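Local structure of DNA mismatch repair protein MutS (Thermus aquaticus, 1EWQ) at residues 37-51 and 67-79. The protein recognises mismatched and unpaired bases in duplex DNA to start mismatch repair, and has a weak ATPase activity. Residues are numbered along the deposited sequence; the frame is centred on the assembly and turned at random.
With nucleotides of chain A; nucleotides of chain B.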
ATOM      1  N   GLY C  37     -12.885 -24.585 -20.721  1.00 37.81           N
ATOM      2  CA  GLY C  37     -13.852 -23.777 -21.442  1.00 37.77           C
ATOM      3  C   GLY C  37     -13.406 -22.323 -21.454  1.00 37.70           C
ATOM      4  O   GLY C  37     -12.241 -22.029 -21.728  1.00 37.46           O
ATOM      5  N   ASP C  38     -14.318 -21.405 -21.145  1.00 37.66           N
ATOM      6  CA  ASP C  38     -13.977 -19.983 -21.134  1.00 37.65           C
ATOM      7  C   ASP C  38     -13.580 -19.454 -19.757  1.00 37.34           C
ATOM      8  O   ASP C  38     -13.719 -18.263 -19.478  1.00 37.28           O
ATOM      9  CB  ASP C  38     -15.141 -19.163 -21.677  1.00 38.18           C
ATOM     10  CG  ASP C  38     -15.491 -19.533 -23.098  1.00 39.01           C
ATOM     11  OD1 ASP C  38     -14.592 -19.508 -23.967  1.00 39.62           O
ATOM     12  OD2 ASP C  38     -16.667 -19.852 -23.345  1.00 39.53           O
ATOM     13  N   PHE C  39     -13.090 -20.343 -18.899  1.00 36.90           N
ATOM     14  CA  PHE C  39     -12.660 -19.958 -17.564  1.00 36.67           C
ATOM     15  C   PHE C  39     -11.353 -20.635 -17.157  1.00 36.61           C
ATOM     16  O   PHE C  39     -11.084 -21.767 -17.554  1.00 36.44           O
ATOM     17  CB  PHE C  39     -13.724 -20.322 -16.517  1.00 36.65           C
ATOM     18  CG  PHE C  39     -14.935 -19.436 -16.530  1.00 36.57           C
ATOM     19  CD1 PHE C  39     -15.912 -19.582 -17.507  1.00 36.33           C
ATOM     20  CD2 PHE C  39     -15.101 -18.451 -15.556  1.00 36.69           C
ATOM     21  CE1 PHE C  39     -17.037 -18.764 -17.520  1.00 36.27           C
ATOM     22  CE2 PHE C  39     -16.226 -17.624 -15.560  1.00 36.71           C
ATOM     23  CZ  PHE C  39     -17.196 -17.783 -16.546  1.00 36.47           C
ATOM     24  N   TYR C  40     -10.547 -19.922 -16.374  1.00 36.52           N
ATOM     25  CA  TYR C  40      -9.299 -20.449 -15.826  1.00 36.84           C
ATOM     26  C   TYR C  40      -9.717 -20.754 -14.398  1.00 37.34           C
ATOM     27  O   TYR C  40     -10.009 -19.840 -13.623  1.00 37.13           O
ATOM     28  CB  TYR C  40      -8.199 -19.388 -15.806  1.00 36.49           C
ATOM     29  CG  TYR C  40      -7.404 -19.308 -17.073  1.00 36.03           C
ATOM     30  CD1 TYR C  40      -7.365 -18.132 -17.818  1.00 36.00           C
ATOM     31  CD2 TYR C  40      -6.680 -20.408 -17.531  1.00 36.21           C
ATOM     32  CE1 TYR C  40      -6.619 -18.049 -18.994  1.00 35.86           C
ATOM     33  CE2 TYR C  40      -5.930 -20.342 -18.702  1.00 36.04           C
ATOM     34  CZ  TYR C  40      -5.904 -19.156 -19.427  1.00 35.92           C
ATOM     35  OH  TYR C  40      -5.150 -19.075 -20.572  1.00 35.78           O
ATOM     36  N   GLU C  41      -9.752 -22.032 -14.049  1.00 38.12           N
ATOM     37  CA  GLU C  41     -10.201 -22.422 -12.720  1.00 38.84           C
ATOM     38  C   GLU C  41      -9.133 -22.993 -11.797  1.00 39.19           C
ATOM     39  O   GLU C  41      -8.069 -23.438 -12.237  1.00 39.37           O
ATOM     40  CB  GLU C  41     -11.350 -23.426 -12.858  1.00 39.07           C
ATOM     41  CG  GLU C  41     -12.238 -23.168 -14.070  1.00 39.40           C
ATOM     42  CD  GLU C  41     -13.363 -24.178 -14.211  1.00 39.69           C
ATOM     43  OE1 GLU C  41     -13.114 -25.388 -14.021  1.00 39.82           O
ATOM     44  OE2 GLU C  41     -14.499 -23.763 -14.524  1.00 39.89           O
ATOM     45  N   CYS C  42      -9.444 -22.965 -10.505  1.00 39.65           N
ATOM     46  CA  CYS C  42      -8.573 -23.489  -9.459  1.00 40.12           C
ATOM     47  C   CYS C  42      -9.479 -24.301  -8.550  1.00 40.60           C
ATOM     48  O   CYS C  42     -10.651 -23.965  -8.390  1.00 40.41           O
ATOM     49  CB  CYS C  42      -7.938 -22.353  -8.651  1.00 39.66           C
ATOM     50  SG  CYS C  42      -6.798 -21.317  -9.575  1.00 39.12           S
ATOM     51  N   PHE C  43      -8.941 -25.364  -7.960  1.00 41.35           N
ATOM     52  CA  PHE C  43      -9.726 -26.209  -7.063  1.00 42.30           C
ATOM     53  C   PHE C  43      -9.036 -26.388  -5.706  1.00 42.78           C
ATOM     54  O   PHE C  43      -7.900 -25.956  -5.518  1.00 42.86           O
ATOM     55  CB  PHE C  43      -9.976 -27.577  -7.714  1.00 42.05           C
ATOM     56  CG  PHE C  43     -10.553 -27.494  -9.103  1.00 41.81           C
ATOM     57  CD1 PHE C  43      -9.729 -27.568 -10.221  1.00 41.82           C
ATOM     58  CD2 PHE C  43     -11.918 -27.320  -9.294  1.00 41.72           C
ATOM     59  CE1 PHE C  43     -10.260 -27.471 -11.507  1.00 41.49           C
ATOM     60  CE2 PHE C  43     -12.455 -27.220 -10.575  1.00 41.53           C
ATOM     61  CZ  PHE C  43     -11.624 -27.296 -11.679  1.00 41.44           C
ATOM     62  N   GLY C  44      -9.725 -27.024  -4.764  1.00 43.69           N
ATOM     63  CA  GLY C  44      -9.150 -27.231  -3.444  1.00 44.53           C
ATOM     64  C   GLY C  44      -8.708 -25.923  -2.812  1.00 45.46           C
ATOM     65  O   GLY C  44      -9.361 -24.892  -2.987  1.00 45.29           O
ATOM     66  N   GLU C  45      -7.598 -25.955  -2.076  1.00 46.24           N
ATOM     67  CA  GLU C  45      -7.077 -24.751  -1.431  1.00 47.11           C
ATOM     68  C   GLU C  45      -6.759 -23.680  -2.459  1.00 47.13           C
ATOM     69  O   GLU C  45      -7.003 -22.494  -2.234  1.00 47.16           O
ATOM     70  CB  GLU C  45      -5.812 -25.066  -0.643  1.00 47.73           C
ATOM     71  CG  GLU C  45      -6.050 -25.852   0.619  1.00 48.98           C
ATOM     72  CD  GLU C  45      -4.802 -25.937   1.472  1.00 49.83           C
ATOM     73  OE1 GLU C  45      -3.821 -26.569   1.017  1.00 49.90           O
ATOM     74  OE2 GLU C  45      -4.802 -25.362   2.589  1.00 50.09           O
ATOM     75  N   ASP C  46      -6.204 -24.110  -3.586  1.00 47.35           N
ATOM     76  CA  ASP C  46      -5.853 -23.195  -4.660  1.00 47.52           C
ATOM     77  C   ASP C  46      -7.058 -22.380  -5.114  1.00 47.54           C
ATOM     78  O   ASP C  46      -6.913 -21.232  -5.538  1.00 47.63           O
ATOM     79  CB  ASP C  46      -5.254 -23.978  -5.825  1.00 47.79           C
ATOM     80  CG  ASP C  46      -3.888 -24.539  -5.492  1.00 47.96           C
ATOM     81  OD1 ASP C  46      -2.985 -23.732  -5.196  1.00 48.40           O
ATOM     82  OD2 ASP C  46      -3.713 -25.774  -5.516  1.00 48.22           O
ATOM     83  N   ALA C  47      -8.244 -22.978  -5.015  1.00 47.47           N
ATOM     84  CA  ALA C  47      -9.482 -22.305  -5.385  1.00 47.43           C
ATOM     85  C   ALA C  47      -9.777 -21.298  -4.285  1.00 47.51           C
ATOM     86  O   ALA C  47     -10.334 -20.226  -4.530  1.00 47.26           O
ATOM     87  CB  ALA C  47     -10.621 -23.311  -5.494  1.00 47.41           C
ATOM     88  N   GLU C  48      -9.389 -21.657  -3.066  1.00 47.68           N
ATOM     89  CA  GLU C  48      -9.590 -20.795  -1.911  1.00 48.04           C
ATOM     90  C   GLU C  48      -8.654 -19.602  -2.051  1.00 48.01           C
ATOM     91  O   GLU C  48      -9.069 -18.454  -1.900  1.00 47.91           O
ATOM     92  CB  GLU C  48      -9.284 -21.560  -0.624  1.00 48.41           C
ATOM     93  CG  GLU C  48      -9.954 -22.918  -0.551  1.00 49.22           C
ATOM     94  CD  GLU C  48      -9.738 -23.623   0.780  1.00 49.61           C
ATOM     95  OE1 GLU C  48      -8.578 -23.729   1.234  1.00 49.82           O
ATOM     96  OE2 GLU C  48     -10.736 -24.081   1.370  1.00 50.10           O
ATOM     97  N   ARG C  49      -7.389 -19.884  -2.344  1.00 48.09           N
ATOM     98  CA  ARG C  49      -6.396 -18.834  -2.535  1.00 48.11           C
ATOM     99  C   ARG C  49      -6.893 -17.841  -3.582  1.00 47.86           C
ATOM    100  O   ARG C  49      -7.021 -16.648  -3.310  1.00 47.82           O
ATOM    101  CB  ARG C  49      -5.083 -19.436  -3.026  1.00 48.98           C
ATOM    102  CG  ARG C  49      -4.331 -20.275  -2.012  1.00 49.80           C
ATOM    103  CD  ARG C  49      -3.111 -20.900  -2.670  1.00 50.99           C
ATOM    104  NE  ARG C  49      -2.175 -21.463  -1.703  1.00 52.06           N
ATOM    105  CZ  ARG C  49      -1.479 -20.743  -0.829  1.00 52.73           C
ATOM    106  NH1 ARG C  49      -1.615 -19.418  -0.802  1.00 53.16           N
ATOM    107  NH2 ARG C  49      -0.647 -21.344   0.018  1.00 52.83           N
ATOM    108  N   LEU C  50      -7.170 -18.356  -4.779  1.00 47.43           N
ATOM    109  CA  LEU C  50      -7.641 -17.548  -5.901  1.00 47.04           C
ATOM    110  C   LEU C  50      -8.841 -16.681  -5.541  1.00 47.03           C
ATOM    111  O   LEU C  50      -8.852 -15.482  -5.818  1.00 46.81           O
ATOM    112  CB  LEU C  50      -8.015 -18.449  -7.085  1.00 46.72           C
ATOM    113  CG  LEU C  50      -8.392 -17.747  -8.396  1.00 46.56           C
ATOM    114  CD1 LEU C  50      -7.152 -17.118  -9.025  1.00 46.48           C
ATOM    115  CD2 LEU C  50      -9.016 -18.745  -9.354  1.00 46.64           C
ATOM    116  N   ALA C  51      -9.848 -17.302  -4.931  1.00 47.05           N
ATOM    117  CA  ALA C  51     -11.070 -16.617  -4.535  1.00 46.99           C
ATOM    118  C   ALA C  51     -10.817 -15.410  -3.643  1.00 47.15           C
ATOM    119  O   ALA C  51     -11.322 -14.321  -3.911  1.00 46.94           O
ATOM    120  CB  ALA C  51     -12.010 -17.595  -3.831  1.00 47.21           C
ATOM    121  N   THR C  67     -16.947 -33.593  -3.475  1.00 59.44           N
ATOM    122  CA  THR C  67     -17.053 -32.220  -3.946  1.00 58.50           C
ATOM    123  C   THR C  67     -15.811 -31.472  -3.483  1.00 57.80           C
ATOM    124  O   THR C  67     -15.294 -31.727  -2.392  1.00 57.77           O
ATOM    125  CB  THR C  67     -18.297 -31.506  -3.375  1.00 58.59           C
ATOM    126  OG1 THR C  67     -18.411 -30.204  -3.963  1.00 58.72           O
ATOM    127  CG2 THR C  67     -18.184 -31.354  -1.865  1.00 58.58           C
ATOM    128  N   THR C  68     -15.334 -30.554  -4.316  1.00 56.63           N
ATOM    129  CA  THR C  68     -14.148 -29.779  -3.989  1.00 55.41           C
ATOM    130  C   THR C  68     -14.375 -28.299  -4.248  1.00 54.45           C
ATOM    131  O   THR C  68     -15.211 -27.920  -5.073  1.00 54.52           O
ATOM    132  CB  THR C  68     -12.932 -30.237  -4.831  1.00 55.50           C
ATOM    133  OG1 THR C  68     -11.770 -29.507  -4.428  1.00 55.41           O
ATOM    134  CG2 THR C  68     -13.183 -29.995  -6.321  1.00 55.39           C
ATOM    135  N   PRO C  69     -13.643 -27.437  -3.531  1.00 53.36           N
ATOM    136  CA  PRO C  69     -13.795 -25.995  -3.727  1.00 52.46           C
ATOM    137  C   PRO C  69     -13.406 -25.605  -5.161  1.00 51.66           C
ATOM    138  O   PRO C  69     -12.527 -26.227  -5.762  1.00 51.49           O
ATOM    139  CB  PRO C  69     -12.847 -25.412  -2.684  1.00 52.57           C
ATOM    140  CG  PRO C  69     -12.917 -26.421  -1.578  1.00 52.62           C
ATOM    141  CD  PRO C  69     -12.839 -27.724  -2.330  1.00 53.02           C
HETATM  142  N   MSE C  70     -14.062 -24.580  -5.701  1.00 50.63           N
HETATM  143  CA  MSE C  70     -13.782 -24.126  -7.058  1.00 49.65           C
HETATM  144  C   MSE C  70     -13.868 -22.614  -7.210  1.00 48.54           C
HETATM  145  O   MSE C  70     -14.798 -21.984  -6.722  1.00 48.48           O
HETATM  146  CB  MSE C  70     -14.756 -24.774  -8.050  1.00 50.10           C
HETATM  147  CG  MSE C  70     -14.564 -24.295  -9.487  1.00 50.67           C
HETATM  148 SE   MSE C  70     -15.809 -25.061 -10.743  1.00 52.28          SE
HETATM  149  CE  MSE C  70     -17.154 -23.685 -10.681  1.00 51.35           C
ATOM    150  N   ALA C  71     -12.883 -22.040  -7.889  1.00 47.40           N
ATOM    151  CA  ALA C  71     -12.845 -20.604  -8.155  1.00 46.19           C
ATOM    152  C   ALA C  71     -12.340 -20.447  -9.586  1.00 45.28           C
ATOM    153  O   ALA C  71     -11.498 -21.219 -10.034  1.00 45.56           O
ATOM    154  CB  ALA C  71     -11.918 -19.913  -7.186  1.00 46.00           C
ATOM    155  N   GLY C  72     -12.854 -19.467 -10.313  1.00 44.31           N
ATOM    156  CA  GLY C  72     -12.405 -19.300 -11.681  1.00 43.29           C
ATOM    157  C   GLY C  72     -12.620 -17.912 -12.235  1.00 42.65           C
ATOM    158  O   GLY C  72     -13.381 -17.126 -11.682  1.00 42.46           O
ATOM    159  N   ILE C  73     -11.945 -17.620 -13.342  1.00 42.27           N
ATOM    160  CA  ILE C  73     -12.049 -16.324 -13.988  1.00 42.03           C
ATOM    161  C   ILE C  73     -12.201 -16.517 -15.489  1.00 41.93           C
ATOM    162  O   ILE C  73     -11.635 -17.447 -16.060  1.00 41.69           O
ATOM    163  CB  ILE C  73     -10.786 -15.479 -13.727  1.00 42.04           C
ATOM    164  CG1 ILE C  73      -9.551 -16.224 -14.254  1.00 41.74           C
ATOM    165  CG2 ILE C  73     -10.661 -15.180 -12.232  1.00 41.85           C
ATOM    166  CD1 ILE C  73      -8.256 -15.454 -14.132  1.00 41.49           C
ATOM    167  N   PRO C  74     -12.974 -15.643 -16.148  1.00 41.90           N
ATOM    168  CA  PRO C  74     -13.163 -15.764 -17.597  1.00 42.11           C
ATOM    169  C   PRO C  74     -11.878 -15.463 -18.365  1.00 42.38           C
ATOM    170  O   PRO C  74     -11.156 -14.521 -18.029  1.00 42.35           O
ATOM    171  CB  PRO C  74     -14.266 -14.750 -17.883  1.00 42.03           C
ATOM    172  CG  PRO C  74     -14.059 -13.717 -16.827  1.00 41.85           C
ATOM    173  CD  PRO C  74     -13.791 -14.549 -15.599  1.00 41.80           C
ATOM    174  N   LEU C  75     -11.590 -16.264 -19.389  1.00 42.83           N
ATOM    175  CA  LEU C  75     -10.385 -16.062 -20.189  1.00 43.41           C
ATOM    176  C   LEU C  75     -10.352 -14.665 -20.789  1.00 43.84           C
ATOM    177  O   LEU C  75      -9.286 -14.150 -21.130  1.00 43.81           O
ATOM    178  CB  LEU C  75     -10.293 -17.069 -21.340  1.00 43.40           C
ATOM    179  CG  LEU C  75     -10.264 -18.581 -21.142  1.00 43.60           C
ATOM    180  CD1 LEU C  75      -9.500 -19.175 -22.310  1.00 43.71           C
ATOM    181  CD2 LEU C  75      -9.598 -18.967 -19.844  1.00 43.63           C
ATOM    182  N   ARG C  76     -11.529 -14.059 -20.930  1.00 44.25           N
ATOM    183  CA  ARG C  76     -11.641 -12.722 -21.505  1.00 44.77           C
ATOM    184  C   ARG C  76     -10.714 -11.716 -20.831  1.00 44.29           C
ATOM    185  O   ARG C  76      -9.977 -10.994 -21.502  1.00 44.35           O
ATOM    186  CB  ARG C  76     -13.090 -12.210 -21.399  1.00 45.74           C
ATOM    187  CG  ARG C  76     -13.514 -11.777 -19.986  1.00 47.07           C
ATOM    188  CD  ARG C  76     -14.936 -11.192 -19.927  1.00 48.23           C
ATOM    189  NE  ARG C  76     -15.988 -12.212 -19.956  1.00 49.16           N
ATOM    190  CZ  ARG C  76     -16.392 -12.858 -21.049  1.00 49.71           C
ATOM    191  NH1 ARG C  76     -15.837 -12.598 -22.230  1.00 49.73           N
ATOM    192  NH2 ARG C  76     -17.358 -13.769 -20.961  1.00 50.07           N
ATOM    193  N   ALA C  77     -10.760 -11.676 -19.503  1.00 43.77           N
ATOM    194  CA  ALA C  77      -9.965 -10.741 -18.728  1.00 43.20           C
ATOM    195  C   ALA C  77      -8.765 -11.390 -18.046  1.00 42.95           C
ATOM    196  O   ALA C  77      -8.391 -11.007 -16.934  1.00 42.92           O
ATOM    197  CB  ALA C  77     -10.855 -10.064 -17.693  1.00 43.01           C
ATOM    198  N   PHE C  78      -8.153 -12.364 -18.716  1.00 42.58           N
ATOM    199  CA  PHE C  78      -6.997 -13.063 -18.158  1.00 41.97           C
ATOM    200  C   PHE C  78      -5.865 -12.126 -17.725  1.00 41.48           C
ATOM    201  O   PHE C  78      -5.495 -12.095 -16.554  1.00 41.12           O
ATOM    202  CB  PHE C  78      -6.440 -14.084 -19.157  1.00 42.08           C
ATOM    203  CG  PHE C  78      -5.076 -14.601 -18.786  1.00 42.35           C
ATOM    204  CD1 PHE C  78      -4.879 -15.283 -17.587  1.00 42.36           C
ATOM    205  CD2 PHE C  78      -3.979 -14.365 -19.612  1.00 42.43           C
ATOM    206  CE1 PHE C  78      -3.608 -15.720 -17.215  1.00 42.38           C
ATOM    207  CE2 PHE C  78      -2.704 -14.797 -19.248  1.00 42.52           C
ATOM    208  CZ  PHE C  78      -2.520 -15.475 -18.046  1.00 42.32           C
ATOM    209  N   GLU C  79      -5.311 -11.373 -18.674  1.00 40.95           N
ATOM    210  CA  GLU C  79      -4.209 -10.467 -18.360  1.00 40.63           C
ATOM    211  C   GLU C  79      -4.532  -9.517 -17.204  1.00 40.45           C
ATOM    212  O   GLU C  79      -3.702  -9.312 -16.321  1.00 40.58           O
ATOM    213  CB  GLU C  79      -3.788  -9.669 -19.609  1.00 40.37           C
ATOM    214  CG  GLU C  79      -3.064 -10.507 -20.669  1.00 40.16           C
ATOM    215  CD  GLU C  79      -2.455  -9.672 -21.781  1.00 40.27           C
ATOM    216  OE1 GLU C  79      -2.449  -8.430 -21.661  1.00 40.53           O
ATOM    217  OE2 GLU C  79      -1.967 -10.250 -22.778  1.00 40.56           O
TER
ATOM    218  P    DT A  13     -21.570 -19.812  -9.328  1.00 42.22           P
ATOM    219  OP1  DT A  13     -21.926 -19.718  -7.888  1.00 42.04           O
ATOM    220  OP2  DT A  13     -22.607 -19.566 -10.363  1.00 41.70           O
ATOM    221  O5'  DT A  13     -20.348 -18.845  -9.610  1.00 41.70           O
ATOM    222  C5'  DT A  13     -19.338 -19.310 -10.476  1.00 41.63           C
ATOM    223  C4'  DT A  13     -18.023 -18.637 -10.191  1.00 40.76           C
ATOM    224  O4'  DT A  13     -17.044 -19.496 -10.796  1.00 40.66           O
ATOM    225  C3'  DT A  13     -17.891 -17.282 -10.876  1.00 40.54           C
ATOM    226  O3'  DT A  13     -17.058 -16.391 -10.125  1.00 40.16           O
ATOM    227  C2'  DT A  13     -17.320 -17.627 -12.241  1.00 40.47           C
ATOM    228  C1'  DT A  13     -16.608 -18.965 -12.035  1.00 40.68           C
ATOM    229  N1   DT A  13     -16.899 -19.982 -13.071  1.00 40.12           N
ATOM    230  C2   DT A  13     -15.984 -20.993 -13.253  1.00 39.89           C
ATOM    231  O2   DT A  13     -14.972 -21.105 -12.581  1.00 40.16           O
ATOM    232  N3   DT A  13     -16.298 -21.875 -14.254  1.00 39.48           N
ATOM    233  C4   DT A  13     -17.411 -21.854 -15.067  1.00 39.44           C
ATOM    234  O4   DT A  13     -17.540 -22.698 -15.944  1.00 39.19           O
ATOM    235  C5   DT A  13     -18.348 -20.789 -14.802  1.00 39.63           C
ATOM    236  C7   DT A  13     -19.607 -20.710 -15.607  1.00 39.78           C
ATOM    237  C6   DT A  13     -18.047 -19.912 -13.834  1.00 40.07           C
ATOM    238  P    DG A  14     -17.575 -14.898  -9.810  1.00 39.97           P
ATOM    239  OP1  DG A  14     -16.615 -14.267  -8.866  1.00 40.33           O
ATOM    240  OP2  DG A  14     -19.017 -14.950  -9.465  1.00 39.70           O
ATOM    241  O5'  DG A  14     -17.460 -14.153 -11.207  1.00 40.03           O
ATOM    242  C5'  DG A  14     -16.227 -14.087 -11.903  1.00 40.13           C
ATOM    243  C4'  DG A  14     -16.454 -13.514 -13.279  1.00 40.33           C
ATOM    244  O4'  DG A  14     -17.177 -14.474 -14.085  1.00 40.63           O
ATOM    245  C3'  DG A  14     -17.288 -12.235 -13.289  1.00 40.36           C
ATOM    246  O3'  DG A  14     -16.773 -11.346 -14.280  1.00 40.40           O
ATOM    247  C2'  DG A  14     -18.686 -12.722 -13.638  1.00 40.29           C
ATOM    248  C1'  DG A  14     -18.426 -13.941 -14.515  1.00 40.34           C
ATOM    249  N9   DG A  14     -19.424 -15.002 -14.379  1.00 39.88           N
ATOM    250  C8   DG A  14     -19.957 -15.474 -13.204  1.00 39.97           C
ATOM    251  N7   DG A  14     -20.810 -16.447 -13.381  1.00 39.82           N
ATOM    252  C5   DG A  14     -20.849 -16.626 -14.758  1.00 39.38           C
ATOM    253  C6   DG A  14     -21.593 -17.550 -15.542  1.00 39.20           C
ATOM    254  O6   DG A  14     -22.391 -18.417 -15.166  1.00 38.76           O
ATOM    255  N1   DG A  14     -21.326 -17.399 -16.900  1.00 39.26           N
ATOM    256  C2   DG A  14     -20.452 -16.486 -17.435  1.00 39.19           C
ATOM    257  N2   DG A  14     -20.309 -16.521 -18.768  1.00 38.84           N
ATOM    258  N3   DG A  14     -19.763 -15.611 -16.716  1.00 39.26           N
ATOM    259  C4   DG A  14     -20.006 -15.740 -15.392  1.00 39.44           C
TER
ATOM    260  P    DC B  12     -20.285 -21.983 -26.006  1.00 44.26           P
ATOM    261  OP1  DC B  12     -19.520 -21.038 -26.849  1.00 44.20           O
ATOM    262  OP2  DC B  12     -21.288 -22.887 -26.634  1.00 44.28           O
ATOM    263  O5'  DC B  12     -19.229 -22.854 -25.195  1.00 44.21           O
ATOM    264  C5'  DC B  12     -18.053 -22.240 -24.680  1.00 44.42           C
ATOM    265  C4'  DC B  12     -17.248 -23.227 -23.870  1.00 44.44           C
ATOM    266  O4'  DC B  12     -17.956 -23.564 -22.655  1.00 44.39           O
ATOM    267  C3'  DC B  12     -16.928 -24.547 -24.562  1.00 44.87           C
ATOM    268  O3'  DC B  12     -15.593 -24.916 -24.211  1.00 45.69           O
ATOM    269  C2'  DC B  12     -17.952 -25.510 -23.979  1.00 44.60           C
ATOM    270  C1'  DC B  12     -18.185 -24.964 -22.571  1.00 43.97           C
ATOM    271  N1   DC B  12     -19.553 -25.138 -22.052  1.00 43.30           N
ATOM    272  C2   DC B  12     -19.742 -25.309 -20.671  1.00 43.00           C
ATOM    273  O2   DC B  12     -18.753 -25.402 -19.934  1.00 43.18           O
ATOM    274  N3   DC B  12     -21.001 -25.376 -20.178  1.00 42.57           N
ATOM    275  C4   DC B  12     -22.045 -25.306 -21.004  1.00 42.55           C
ATOM    276  N4   DC B  12     -23.264 -25.360 -20.469  1.00 42.25           N
ATOM    277  C5   DC B  12     -21.883 -25.176 -22.417  1.00 42.67           C
ATOM    278  C6   DC B  12     -20.631 -25.098 -22.894  1.00 43.08           C
TER
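Strands 39-43 and 67-74 run antiparallel, their short axes inclined at 162°, with paired amide-carbonyl bonds between Tyr40 and Ile73 and between Cys42 and Ala71; the Tyr40 N to Ile73 O bond measures 2.7 Å. Just past the strand, Leu75 N, in the 3-10 segment 75-76, bonds to Asp38 O. Phe39, Glu41, Met70 and Pro74 share the face of the sheet that meets DNA. The Phe39 ring lies between Pro74 CA, a CH-pi contact over one face 4.2 Å from the ring centroid, and the base of DT13 of chain A over the opposite face, where CE2 comes within 3.4 Å of C6. CG of Phe39 lies anti to the carbonyl carbon, beside the backbone N (chi1 -74°), which brings the ring's CZ edge-on to N3 of DG14 of chain A. OE2 of Glu41, its chain extended beyond CG, accepts a hydrogen bond from N3 of DT13 of chain A, 2.6 Å long with an N-H...O angle of 174°. This is the Phe-X-Glu mismatch-reading motif of MutS domain I: the phenylalanine stacks on a base at the lesion while the glutamate bonds to it. Replacing Phe39 by an alanine is likely to leave the thymine without its stacking partner and Pro74 CA without a ring face to pack on. Gly72, with no side chain, lets O2 of DT13 of chain A approach to 3.3 Å from its CA. On the other face, Tyr40 packs against Leu75 CD2 and obliquely against Phe78, its hydroxyl bonded to Asp96. Ala71 CB packs against helix 44-51, with Ala47 CB at 4.0 Å and Leu50 CD2 at 3.8 Å.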